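Local coordinates for 4-aminobutyrate transaminase (Acinetobacter baumannii, PDB 6WOP), which probably catalyses transamination between 4-aminobutyrate and 2-oxoglutarate with the help of pyridoxal 5'-phosphate, as a class-III aminotransferase, at residues Q70-H76 with S302-A307. Numbering follows the deposited sequence.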
loop_
_atom_site.group_PDB
_atom_site.type_symbol
_atom_site.label_atom_id
_atom_site.label_comp_id
_atom_site.label_asym_id
_atom_site.label_seq_id
_atom_site.Cartn_x
_atom_site.Cartn_y
_atom_site.Cartn_z
ATOM N N GLN A 70 -34.269 27.862 -8.943
ATOM C CA GLN A 70 -33.335 27.113 -9.799
ATOM C C GLN A 70 -34.026 25.951 -10.527
ATOM O O GLN A 70 -33.607 25.585 -11.640
ATOM C CB GLN A 70 -32.156 26.577 -8.969
ATOM C CG GLN A 70 -31.127 25.862 -9.887
ATOM C CD GLN A 70 -30.368 26.859 -10.791
ATOM O OE1 GLN A 70 -30.113 27.986 -10.373
ATOM N NE2 GLN A 70 -30.022 26.453 -12.000
ATOM N N LEU A 71 -35.082 25.360 -9.951
ATOM C CA LEU A 71 -35.762 24.290 -10.655
ATOM C C LEU A 71 -36.423 24.785 -11.934
ATOM O O LEU A 71 -36.757 23.956 -12.781
ATOM C CB LEU A 71 -36.852 23.653 -9.789
ATOM C CG LEU A 71 -36.389 22.815 -8.588
ATOM C CD1 LEU A 71 -37.652 22.423 -7.724
ATOM C CD2 LEU A 71 -35.692 21.575 -9.142
ATOM N N THR A 72 -36.681 26.095 -12.059
ATOM C CA THR A 72 -37.224 26.621 -13.301
ATOM C C THR A 72 -36.124 26.870 -14.326
ATOM O O THR A 72 -36.417 27.243 -15.458
ATOM C CB THR A 72 -37.974 27.958 -13.107
ATOM O OG1 THR A 72 -37.023 28.991 -12.885
ATOM C CG2 THR A 72 -38.874 27.911 -11.926
ATOM N N LYS A 73 -34.873 26.688 -13.961
ATOM C CA LYS A 73 -33.778 26.991 -14.869
ATOM C C LYS A 73 -33.077 25.719 -15.344
ATOM O O LYS A 73 -33.171 25.376 -16.531
ATOM C CB LYS A 73 -32.798 27.934 -14.183
ATOM C CG LYS A 73 -33.442 29.324 -13.845
ATOM C CD LYS A 73 -32.458 30.176 -13.038
ATOM C CE LYS A 73 -33.007 31.560 -12.666
ATOM N NZ LYS A 73 -32.019 32.267 -11.751
ATOM N N PHE A 74 -32.388 25.018 -14.450
ATOM C CA PHE A 74 -31.732 23.749 -14.774
ATOM C C PHE A 74 -31.276 23.120 -13.467
ATOM O O PHE A 74 -31.022 23.827 -12.490
ATOM C CB PHE A 74 -30.549 23.916 -15.748
ATOM C CG PHE A 74 -29.476 24.865 -15.283
ATOM C CD1 PHE A 74 -29.608 26.221 -15.495
ATOM C CD2 PHE A 74 -28.357 24.398 -14.598
ATOM C CE1 PHE A 74 -28.667 27.096 -15.060
ATOM C CE2 PHE A 74 -27.367 25.292 -14.177
ATOM C CZ PHE A 74 -27.542 26.624 -14.388
ATOM N N THR A 75 -31.204 21.786 -13.448
ATOM C CA THR A 75 -30.759 21.093 -12.264
ATOM C C THR A 75 -29.399 20.452 -12.421
ATOM O O THR A 75 -28.783 20.129 -11.402
ATOM C CB THR A 75 -31.732 19.979 -11.848
ATOM O OG1 THR A 75 -31.524 18.835 -12.690
ATOM C CG2 THR A 75 -33.201 20.411 -12.006
ATOM N N HIS A 76 -28.902 20.297 -13.629
ATOM C CA HIS A 76 -27.635 19.593 -13.832
ATOM C C HIS A 76 -27.152 19.836 -15.253
ATOM O O HIS A 76 -27.883 19.545 -16.223
ATOM C CB HIS A 76 -27.780 18.071 -13.626
ATOM C CG HIS A 76 -26.535 17.333 -14.033
ATOM N ND1 HIS A 76 -25.429 17.198 -13.208
ATOM C CD2 HIS A 76 -26.229 16.701 -15.191
ATOM C CE1 HIS A 76 -24.503 16.497 -13.850
ATOM N NE2 HIS A 76 -24.971 16.185 -15.049
ATOM N N SER A 302 -23.595 20.926 -7.527
ATOM C CA SER A 302 -24.889 20.787 -8.173
ATOM C C SER A 302 -25.613 22.142 -8.202
ATOM O O SER A 302 -25.653 22.837 -7.183
ATOM C CB SER A 302 -25.665 19.738 -7.390
ATOM O OG SER A 302 -27.057 20.038 -7.397
ATOM N N PRO A 303 -26.164 22.535 -9.362
ATOM C CA PRO A 303 -26.864 23.837 -9.460
ATOM C C PRO A 303 -27.896 24.054 -8.358
ATOM O O PRO A 303 -28.042 25.188 -7.865
ATOM C CB PRO A 303 -27.558 23.747 -10.843
ATOM C CG PRO A 303 -26.636 22.846 -11.648
ATOM C CD PRO A 303 -26.128 21.785 -10.636
ATOM N N ILE A 304 -28.670 22.995 -8.059
ATOM C CA ILE A 304 -29.678 23.005 -6.982
ATOM C C ILE A 304 -29.024 23.349 -5.649
ATOM O O ILE A 304 -29.465 24.244 -4.922
ATOM C CB ILE A 304 -30.356 21.616 -6.922
ATOM C CG1 ILE A 304 -31.073 21.318 -8.235
ATOM C CG2 ILE A 304 -31.295 21.390 -5.698
ATOM C CD1 ILE A 304 -32.176 22.264 -8.487
ATOM N N ALA A 305 -27.959 22.615 -5.300
ATOM C CA ALA A 305 -27.291 22.803 -4.018
ATOM C C ALA A 305 -26.523 24.101 -3.968
ATOM O O ALA A 305 -26.356 24.669 -2.883
ATOM C CB ALA A 305 -26.336 21.629 -3.723
ATOM N N VAL A 306 -26.016 24.569 -5.107
ATOM C CA VAL A 306 -25.336 25.854 -5.146
ATOM C C VAL A 306 -26.351 26.973 -4.851
ATOM O O VAL A 306 -26.089 27.906 -4.087
ATOM C CB VAL A 306 -24.671 26.029 -6.514
ATOM C CG1 VAL A 306 -24.331 27.510 -6.754
ATOM C CG2 VAL A 306 -23.370 25.133 -6.603
ATOM N N ALA A 307 -27.549 26.849 -5.397
ATOM C CA ALA A 307 -28.555 27.874 -5.096
ATOM C C ALA A 307 -28.883 27.869 -3.622
ATOM O O ALA A 307 -29.092 28.937 -3.008
ATOM C CB ALA A 307 -29.833 27.641 -5.931
HETATM O O HOH W 1 -27.467 27.480 -9.085
HETATM O O HOH W 2 -27.842 18.281 -9.434
#
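Pro303 packs CG against Phe74 CE2 (3.6 Å), its side chain crossing that of Phe74 at about a right angle. It is the first residue of helix 303-318, whose N-cap, Ser302, takes a weak capping bond from Ala305 N; the turn that follows helix 61-71 folds over this helix start at the interface with the second subunit of the class-III aminotransferase. Gln70 braces that turn from within. Its CG lies anti to the backbone N (chi1 -177°) and the chain then bends, which brings NE2 over the centre of the Phe74 ring, 3.3 Å above its plane. From there NE2 donates a nearly straight bond to Phe74 O (2.9 Å), in the plane of its own amide, while Gln70 CG, one carbon back from the amide, packs on Pro303 O. On the other flank Ile304 reaches with CD1 to Leu71 CD2 (3.6 Å) and runs alongside Thr75, whose OG1 is hydrogen-bonded to Gly274 O of the second subunit. No direct hydrogen bond joins the two segments; water does the bridging. One molecule donates to Pro303 O and, weakly, to Gln70 OE1. The other links Ser302 OG, at 2.8 Å, to Thr75 O, to which it donates at 2.9 Å.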